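Local structure of luciferase-like enzymeAMP-CoA-ligase (4W8O) at residues M250-E260 with Q276-D287; P314-Y322 with I332-I342. The protein probably activates carboxylic acids by adenylation with ATP and passes them to coenzyme A, as a luciferase-like member of the AMP-binding (ANL) enzyme family. All coordinates share one frame; numbering follows the deposited sequence.

Both contacts lie in the AMP-binding region of the chain and follow one another along it, their centres about 22 Å apart and their nearest atoms about 7 Å apart, without touching. Each is partly buried, with an apolar inner part and a polar outer one, but they join different elements. Interaction 1 sets helix 252-262 against the short helix 274-278 and the loop after it; its outer side is rich in charge, with a salt bridge and a tyrosine hydroxyl gathered on one carboxylate. Interaction 2 joins strand 317-324 to the segment that leaves strand 328-332, and relies on one hydrogen bond from a neutral side-chain amide, a leucine among apolar groups and a bridging water.

Interaction 1. Residues M250-E260 with Q276-D287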
# COMPACT_ATOMS: atom_id res chain seq x y z
N MET A 250 2.24 -16.43 -5.50
CA MET A 250 0.90 -16.71 -5.95
C MET A 250 0.91 -18.02 -6.73
O MET A 250 1.65 -18.16 -7.70
CB MET A 250 0.42 -15.55 -6.81
CG MET A 250 -1.08 -15.52 -7.02
SD MET A 250 -1.62 -16.79 -8.17
CE MET A 250 -3.38 -16.55 -8.05
N GLU A 251 0.12 -18.98 -6.27
CA GLU A 251 -0.20 -20.19 -7.03
C GLU A 251 -1.70 -20.40 -6.96
O GLU A 251 -2.30 -20.19 -5.91
CB GLU A 251 0.51 -21.41 -6.45
CG GLU A 251 1.91 -21.63 -6.99
CD GLU A 251 2.99 -21.09 -6.08
OE1 GLU A 251 3.06 -21.54 -4.91
OE2 GLU A 251 3.79 -20.24 -6.53
N GLY A 252 -2.28 -20.81 -8.08
CA GLY A 252 -3.73 -20.97 -8.19
C GLY A 252 -4.33 -21.86 -7.12
O GLY A 252 -5.21 -21.45 -6.38
N GLU A 253 -3.83 -23.08 -7.06
CA GLU A 253 -4.33 -24.10 -6.15
C GLU A 253 -4.20 -23.67 -4.69
O GLU A 253 -5.17 -23.75 -3.92
CB GLU A 253 -3.54 -25.39 -6.36
CG GLU A 253 -4.22 -26.62 -5.80
CD GLU A 253 -5.17 -27.27 -6.79
OE1 GLU A 253 -6.19 -27.83 -6.34
OE2 GLU A 253 -4.88 -27.24 -8.01
N LYS A 254 -3.01 -23.23 -4.31
CA LYS A 254 -2.74 -22.85 -2.93
C LYS A 254 -3.58 -21.64 -2.52
O LYS A 254 -3.99 -21.54 -1.37
CB LYS A 254 -1.25 -22.58 -2.70
CG LYS A 254 -0.37 -23.77 -3.07
CD LYS A 254 0.74 -24.05 -2.07
CE LYS A 254 1.29 -25.46 -2.24
NZ LYS A 254 2.12 -25.89 -1.08
N THR A 255 -3.85 -20.74 -3.46
CA THR A 255 -4.68 -19.58 -3.17
C THR A 255 -6.11 -20.01 -2.86
O THR A 255 -6.71 -19.53 -1.91
CB THR A 255 -4.67 -18.56 -4.33
OG1 THR A 255 -3.34 -18.09 -4.57
CG2 THR A 255 -5.56 -17.37 -4.02
N LEU A 256 -6.65 -20.94 -3.65
CA LEU A 256 -8.00 -21.45 -3.38
C LEU A 256 -8.05 -22.19 -2.04
O LEU A 256 -9.01 -22.05 -1.29
CB LEU A 256 -8.49 -22.35 -4.52
CG LEU A 256 -8.66 -21.68 -5.89
CD1 LEU A 256 -9.36 -22.63 -6.85
CD2 LEU A 256 -9.42 -20.37 -5.80
N GLN A 257 -7.01 -22.96 -1.74
CA GLN A 257 -6.89 -23.62 -0.44
C GLN A 257 -6.90 -22.61 0.72
O GLN A 257 -7.57 -22.84 1.74
CB GLN A 257 -5.62 -24.47 -0.37
CG GLN A 257 -5.68 -25.73 -1.21
CD GLN A 257 -4.30 -26.31 -1.50
OE1 GLN A 257 -3.31 -25.96 -0.86
NE2 GLN A 257 -4.24 -27.21 -2.47
N MET A 258 -6.17 -21.51 0.56
CA MET A 258 -6.12 -20.49 1.61
C MET A 258 -7.47 -19.81 1.81
O MET A 258 -7.87 -19.55 2.94
CB MET A 258 -5.03 -19.44 1.32
CG MET A 258 -3.62 -19.91 1.58
SD MET A 258 -2.36 -18.65 1.26
CE MET A 258 -0.91 -19.68 1.02
N ILE A 259 -8.19 -19.55 0.71
CA ILE A 259 -9.55 -18.99 0.79
C ILE A 259 -10.46 -19.90 1.61
O ILE A 259 -11.23 -19.44 2.45
CB ILE A 259 -10.17 -18.74 -0.60
CG1 ILE A 259 -9.45 -17.58 -1.29
CG2 ILE A 259 -11.65 -18.43 -0.49
CD1 ILE A 259 -9.72 -17.48 -2.77
N GLU A 260 -10.36 -21.20 1.35
CA GLU A 260 -11.08 -22.19 2.13
C GLU A 260 -10.59 -22.24 3.58
O GLU A 260 -11.40 -22.18 4.51
CB GLU A 260 -10.91 -23.56 1.50
CG GLU A 260 -11.74 -24.65 2.14
CD GLU A 260 -11.69 -25.93 1.35
OE1 GLU A 260 -12.68 -26.24 0.67
OE2 GLU A 260 -10.64 -26.60 1.37
N GLN A 276 -3.98 -17.88 -13.19
CA GLN A 276 -3.67 -19.07 -12.40
C GLN A 276 -4.87 -19.58 -11.60
O GLN A 276 -4.98 -20.78 -11.34
CB GLN A 276 -2.49 -18.82 -11.47
CG GLN A 276 -1.18 -18.60 -12.20
CD GLN A 276 0.03 -18.65 -11.28
OE1 GLN A 276 0.10 -19.49 -10.38
NE2 GLN A 276 1.00 -17.77 -11.52
N LEU A 277 -5.77 -18.67 -11.21
CA LEU A 277 -6.99 -19.05 -10.49
C LEU A 277 -7.99 -19.75 -11.40
O LEU A 277 -8.52 -20.79 -11.07
CB LEU A 277 -7.66 -17.84 -9.85
CG LEU A 277 -6.82 -17.03 -8.87
CD1 LEU A 277 -7.53 -15.75 -8.49
CD2 LEU A 277 -6.49 -17.87 -7.65
N THR A 278 -8.24 -19.15 -12.56
CA THR A 278 -9.22 -19.66 -13.51
C THR A 278 -8.78 -20.95 -14.22
O THR A 278 -9.60 -21.63 -14.80
CB THR A 278 -9.57 -18.60 -14.57
OG1 THR A 278 -8.36 -18.06 -15.11
CG2 THR A 278 -10.40 -17.47 -13.94
N ASN A 279 -7.50 -21.29 -14.16
CA ASN A 279 -7.01 -22.54 -14.72
C ASN A 279 -6.87 -23.66 -13.70
O ASN A 279 -6.38 -24.74 -14.02
CB ASN A 279 -5.69 -22.29 -15.45
CG ASN A 279 -5.90 -21.65 -16.80
OD1 ASN A 279 -6.18 -22.34 -17.79
ND2 ASN A 279 -5.79 -20.34 -16.86
N VAL A 280 -7.32 -23.42 -12.46
CA VAL A 280 -7.39 -24.50 -11.49
C VAL A 280 -8.52 -25.42 -11.92
O VAL A 280 -9.66 -24.96 -12.08
CB VAL A 280 -7.64 -23.99 -10.05
CG1 VAL A 280 -7.88 -25.16 -9.10
CG2 VAL A 280 -6.47 -23.15 -9.57
N PRO A 281 -8.23 -26.71 -12.12
CA PRO A 281 -9.29 -27.63 -12.53
C PRO A 281 -10.24 -27.98 -11.37
O PRO A 281 -9.81 -28.04 -10.22
CB PRO A 281 -8.51 -28.87 -12.99
CG PRO A 281 -7.27 -28.86 -12.17
CD PRO A 281 -6.94 -27.41 -11.94
N ASN A 282 -11.51 -28.19 -11.70
CA ASN A 282 -12.51 -28.62 -10.72
C ASN A 282 -12.53 -27.77 -9.45
O ASN A 282 -12.39 -28.30 -8.35
CB ASN A 282 -12.29 -30.10 -10.36
CG ASN A 282 -12.27 -31.00 -11.58
OD1 ASN A 282 -13.21 -31.00 -12.37
ND2 ASN A 282 -11.21 -31.79 -11.72
N PRO A 283 -12.71 -26.44 -9.59
CA PRO A 283 -12.70 -25.51 -8.46
C PRO A 283 -13.79 -25.77 -7.41
O PRO A 283 -13.67 -25.30 -6.27
CB PRO A 283 -12.95 -24.15 -9.12
CG PRO A 283 -13.62 -24.47 -10.41
CD PRO A 283 -12.97 -25.74 -10.86
N GLU A 284 -14.82 -26.51 -7.79
CA GLU A 284 -15.97 -26.79 -6.93
C GLU A 284 -15.57 -27.62 -5.71
O GLU A 284 -16.23 -27.57 -4.68
CB GLU A 284 -17.09 -27.53 -7.68
CG GLU A 284 -17.31 -27.07 -9.12
CD GLU A 284 -16.34 -27.70 -10.12
OE1 GLU A 284 -15.93 -28.87 -9.93
OE2 GLU A 284 -15.97 -27.00 -11.08
N ARG A 285 -14.47 -28.37 -5.84
CA ARG A 285 -13.95 -29.14 -4.71
C ARG A 285 -13.40 -28.26 -3.57
O ARG A 285 -13.08 -28.77 -2.50
CB ARG A 285 -12.90 -30.16 -5.18
CG ARG A 285 -11.57 -29.58 -5.64
CD ARG A 285 -10.85 -30.51 -6.62
NE ARG A 285 -9.96 -29.76 -7.52
CZ ARG A 285 -8.68 -29.46 -7.27
NH1 ARG A 285 -7.99 -28.77 -8.17
NH2 ARG A 285 -8.09 -29.82 -6.13
N TYR A 286 -13.29 -26.95 -3.81
CA TYR A 286 -12.98 -25.99 -2.75
C TYR A 286 -14.23 -25.24 -2.31
O TYR A 286 -15.04 -24.84 -3.13
CB TYR A 286 -11.92 -24.99 -3.23
CG TYR A 286 -10.59 -25.64 -3.44
CD1 TYR A 286 -9.83 -26.06 -2.36
CD2 TYR A 286 -10.10 -25.88 -4.72
CE1 TYR A 286 -8.62 -26.68 -2.53
CE2 TYR A 286 -8.88 -26.50 -4.91
CZ TYR A 286 -8.14 -26.90 -3.81
OH TYR A 286 -6.92 -27.52 -3.97
N ASP A 287 -14.37 -25.07 -1.00
CA ASP A 287 -15.42 -24.24 -0.43
C ASP A 287 -14.94 -22.80 -0.46
O ASP A 287 -14.12 -22.39 0.36
CB ASP A 287 -15.73 -24.69 1.00
CG ASP A 287 -16.78 -23.83 1.68
OD1 ASP A 287 -17.38 -22.94 1.04
OD2 ASP A 287 -17.02 -24.05 2.88
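Tyr-286 lays one face of its ring against helix 252-262, where Leu-256 CB sits over it, 4.1 Å from the ring centroid and 20° off the normal, a CH-pi contact. The ring's edge carries the polar part. There its OH donates a very short bond of 2.5 Å to Glu-253 OE1 and accepts from Gln-257 NE2 at 3.1 Å, a nearly straight bond lying in the glutamine's amide plane. Two helix side chains thus grip the one hydroxyl. Glu-253 gets there with CG anti to its backbone N (chi1 -162°) and a bend at chi2, which brings OE1 to the ring's edge, in its plane. The same OE1 forms a salt bridge with Arg-285, NH1 at 2.7 Å and NH2 also reaching it, both hydrogen bonds weak because strongly bent; the carboxylate and guanidinium planes are 33° apart. Pro-281 O takes bonds from both NE and NH1 of Arg-285, which should limit the guanidinium's turning.

Further along the helix, Glu-260 OE1 accepts from Asp-287 N at 2.6 Å, almost straight, on the anti side but tilted out of the carboxylate plane. Inside this polar border, Leu-256 CD1 meets Val-280 CG1 tip to tip at 3.7 Å, and Met-250 and Leu-277 cross at about a right angle, CE and CD2 3.4 Å apart, tighter than usual. Gly-252 lets the backbones close in, its CA 3.4 Å from Gln-276 O; a side chain there would clash. Helix 252-262, N-capped by Glu-251, links parallel strands 243-246 and 266-268 of the nine-stranded sheet and packs along its length on the chain leading to strand 293-297.

Interaction 2. Residues P314-Y322 with I332-I342; sequences PKAQVLFGY and IFHPEDDKHLI
Gln-317 reaches from the start of strand 317-324 to Pro-335, just before the type I turn Glu-336 to Lys-339, where its NE2 donates to Pro-335 O at 2.8 Å, nearly straight and within the amide plane. CG anti to the carbonyl carbon (chi1 -73°) and an extended chain beyond it bring the amide there. OE1 rests 3.3 Å from Pro-335 CB, while NE2 also lies against Ile-342 CD1. With an alanine here, Pro-335 O is likely to lose this donor, and a gap to open beside Ile-342 CD1. Leu-319 spreads its two methyls: CD2 meets Ile-342 CD1 at 3.8 Å and CD1 faces Pro-335 CG, while its CB touches Ile-332 CD1. Between the backbones, a water donates to Phe-320 O at 2.9 Å and accepts from Phe-333 N.

The second shell holds the chain round this turn: Asp-338 OD2 takes the backbone N of His-334 at 2.9 Å, and His-334 ND1 accepts from Asp-337 N, which lies well out of the ring plane. A glycol chain, probably from the crystallisation liquor, is bound beside Gly-321. Strand 317-324 pairs with strand 293-297 through Gln-317, Leu-319 and Gly-321, and helix 303-312 covers Val-318 and, through Tyr-306, Ile-342.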
# COMPACT_ATOMS: atom_id res chain seq x y z
N PRO A 314 -18.78 -17.06 -7.34
CA PRO A 314 -20.16 -16.61 -7.57
C PRO A 314 -20.73 -15.69 -6.48
O PRO A 314 -21.57 -14.86 -6.78
CB PRO A 314 -20.94 -17.92 -7.66
CG PRO A 314 -20.14 -18.91 -6.90
CD PRO A 314 -18.70 -18.50 -7.03
N LYS A 315 -20.27 -15.83 -5.24
CA LYS A 315 -20.70 -14.94 -4.15
C LYS A 315 -19.88 -13.64 -4.05
O LYS A 315 -20.15 -12.80 -3.20
CB LYS A 315 -20.68 -15.67 -2.79
CG LYS A 315 -21.91 -16.54 -2.51
CD LYS A 315 -21.80 -17.91 -3.16
CE LYS A 315 -23.01 -18.78 -2.88
NZ LYS A 315 -23.18 -19.08 -1.43
N ALA A 316 -18.88 -13.48 -4.91
CA ALA A 316 -18.00 -12.31 -4.86
C ALA A 316 -18.29 -11.30 -5.97
O ALA A 316 -18.95 -11.62 -6.95
CB ALA A 316 -16.55 -12.75 -4.94
N GLN A 317 -17.79 -10.09 -5.79
CA GLN A 317 -17.66 -9.13 -6.88
C GLN A 317 -16.18 -8.99 -7.24
O GLN A 317 -15.31 -9.15 -6.38
CB GLN A 317 -18.22 -7.77 -6.45
CG GLN A 317 -19.73 -7.70 -6.36
CD GLN A 317 -20.22 -6.45 -5.65
OE1 GLN A 317 -19.72 -6.09 -4.59
NE2 GLN A 317 -21.20 -5.77 -6.24
N VAL A 318 -15.90 -8.72 -8.52
CA VAL A 318 -14.56 -8.39 -8.96
C VAL A 318 -14.45 -6.88 -9.11
O VAL A 318 -15.20 -6.27 -9.88
CB VAL A 318 -14.21 -9.05 -10.32
CG1 VAL A 318 -12.83 -8.60 -10.79
CG2 VAL A 318 -14.26 -10.57 -10.21
N LEU A 319 -13.51 -6.27 -8.38
CA LEU A 319 -13.37 -4.81 -8.39
C LEU A 319 -12.03 -4.41 -8.98
O LEU A 319 -10.98 -4.56 -8.34
CB LEU A 319 -13.51 -4.25 -6.97
CG LEU A 319 -14.87 -4.43 -6.27
CD1 LEU A 319 -14.84 -3.76 -4.90
CD2 LEU A 319 -16.02 -3.88 -7.11
N PHE A 320 -12.07 -3.89 -10.21
CA PHE A 320 -10.89 -3.40 -10.90
C PHE A 320 -10.75 -1.92 -10.60
O PHE A 320 -11.61 -1.13 -10.98
CB PHE A 320 -11.05 -3.63 -12.41
CG PHE A 320 -9.82 -3.29 -13.21
CD1 PHE A 320 -9.52 -1.97 -13.54
CD2 PHE A 320 -8.97 -4.29 -13.66
CE1 PHE A 320 -8.39 -1.67 -14.28
CE2 PHE A 320 -7.85 -3.99 -14.41
CZ PHE A 320 -7.56 -2.67 -14.72
N GLY A 321 -9.66 -1.55 -9.93
CA GLY A 321 -9.41 -0.16 -9.54
C GLY A 321 -8.20 0.47 -10.22
O GLY A 321 -7.47 -0.18 -10.98
N TYR A 322 -8.00 1.76 -9.92
CA TYR A 322 -6.93 2.56 -10.48
C TYR A 322 -6.34 3.46 -9.39
O TYR A 322 -7.07 4.16 -8.69
CB TYR A 322 -7.49 3.41 -11.60
CG TYR A 322 -6.61 4.53 -12.12
CD1 TYR A 322 -5.34 4.26 -12.63
CD2 TYR A 322 -7.07 5.84 -12.17
CE1 TYR A 322 -4.54 5.28 -13.13
CE2 TYR A 322 -6.28 6.86 -12.67
CZ TYR A 322 -5.02 6.58 -13.15
OH TYR A 322 -4.26 7.60 -13.65
N ILE A 332 -12.66 3.38 -8.52
CA ILE A 332 -13.09 2.01 -8.23
C ILE A 332 -14.62 2.02 -8.09
O ILE A 332 -15.20 3.04 -7.73
CB ILE A 332 -12.45 1.48 -6.92
CG1 ILE A 332 -12.76 -0.00 -6.72
CG2 ILE A 332 -12.92 2.29 -5.72
CD1 ILE A 332 -11.81 -0.70 -5.76
N PHE A 333 -15.28 0.90 -8.37
CA PHE A 333 -16.73 0.81 -8.15
C PHE A 333 -17.04 0.50 -6.68
O PHE A 333 -16.41 -0.37 -6.08
CB PHE A 333 -17.38 -0.27 -9.02
CG PHE A 333 -17.58 0.14 -10.45
CD1 PHE A 333 -18.32 1.28 -10.77
CD2 PHE A 333 -17.08 -0.63 -11.49
CE1 PHE A 333 -18.53 1.65 -12.09
CE2 PHE A 333 -17.28 -0.26 -12.82
CZ PHE A 333 -18.01 0.88 -13.11
N HIS A 334 -18.01 1.22 -6.12
CA HIS A 334 -18.54 0.90 -4.81
C HIS A 334 -19.34 -0.42 -4.88
O HIS A 334 -20.19 -0.57 -5.76
CB HIS A 334 -19.43 2.03 -4.30
CG HIS A 334 -19.77 1.93 -2.85
ND1 HIS A 334 -20.68 1.03 -2.37
CD2 HIS A 334 -19.30 2.61 -1.78
CE1 HIS A 334 -20.78 1.16 -1.06
NE2 HIS A 334 -19.94 2.11 -0.67
N PRO A 335 -19.07 -1.38 -3.96
CA PRO A 335 -19.71 -2.70 -4.04
C PRO A 335 -21.24 -2.68 -4.10
O PRO A 335 -21.82 -3.36 -4.94
CB PRO A 335 -19.24 -3.40 -2.75
CG PRO A 335 -17.98 -2.72 -2.39
CD PRO A 335 -18.14 -1.29 -2.82
N GLU A 336 -21.87 -1.93 -3.21
CA GLU A 336 -23.34 -1.82 -3.17
C GLU A 336 -23.91 -0.74 -4.10
O GLU A 336 -24.73 -1.05 -4.97
CB GLU A 336 -23.80 -1.56 -1.74
CG GLU A 336 -25.27 -1.89 -1.51
CD GLU A 336 -25.90 -1.03 -0.44
OE1 GLU A 336 -26.00 0.20 -0.63
OE2 GLU A 336 -26.32 -1.59 0.60
N ASP A 337 -23.50 0.52 -3.91
CA ASP A 337 -23.99 1.66 -4.71
C ASP A 337 -23.82 1.49 -6.22
O ASP A 337 -24.65 1.97 -6.98
CB ASP A 337 -23.29 2.96 -4.30
CG ASP A 337 -23.42 3.27 -2.81
OD1 ASP A 337 -24.41 2.85 -2.18
OD2 ASP A 337 -22.52 3.94 -2.27
N ASP A 338 -22.74 0.84 -6.65
CA ASP A 338 -22.47 0.62 -8.08
C ASP A 338 -22.68 -0.83 -8.55
O ASP A 338 -22.20 -1.22 -9.62
CB ASP A 338 -21.03 1.07 -8.42
CG ASP A 338 -20.78 2.55 -8.14
OD1 ASP A 338 -21.72 3.36 -8.29
OD2 ASP A 338 -19.64 2.91 -7.78
N LYS A 339 -23.41 -1.63 -7.76
CA LYS A 339 -23.56 -3.07 -8.02
C LYS A 339 -24.08 -3.37 -9.43
O LYS A 339 -23.61 -4.28 -10.11
CB LYS A 339 -24.45 -3.74 -6.95
CG LYS A 339 -25.90 -3.30 -6.96
CD LYS A 339 -26.60 -3.58 -5.64
CE LYS A 339 -27.83 -2.69 -5.49
NZ LYS A 339 -28.56 -2.94 -4.22
N HIS A 340 -25.04 -2.56 -9.86
CA HIS A 340 -25.60 -2.63 -11.21
C HIS A 340 -24.54 -2.42 -12.29
O HIS A 340 -24.46 -3.20 -13.23
CB HIS A 340 -26.74 -1.60 -11.37
CG HIS A 340 -26.74 -0.53 -10.32
ND1 HIS A 340 -27.58 -0.56 -9.23
CD2 HIS A 340 -25.99 0.59 -10.19
CE1 HIS A 340 -27.36 0.50 -8.47
NE2 HIS A 340 -26.40 1.21 -9.03
N LEU A 341 -23.72 -1.38 -12.14
CA LEU A 341 -22.69 -1.05 -13.14
C LEU A 341 -21.54 -2.06 -13.18
O LEU A 341 -20.89 -2.23 -14.22
CB LEU A 341 -22.12 0.35 -12.90
CG LEU A 341 -23.09 1.54 -12.85
CD1 LEU A 341 -22.32 2.85 -12.95
CD2 LEU A 341 -24.14 1.44 -13.94
N ILE A 342 -21.30 -2.73 -12.06
CA ILE A 342 -20.24 -3.74 -11.96
C ILE A 342 -20.47 -4.92 -12.92
O ILE A 342 -19.52 -5.59 -13.32
CB ILE A 342 -20.07 -4.19 -10.49
CG1 ILE A 342 -19.42 -3.06 -9.68
CG2 ILE A 342 -19.22 -5.45 -10.38
CD1 ILE A 342 -19.62 -3.15 -8.19
O HOH W 1 -14.20 -1.33 -9.63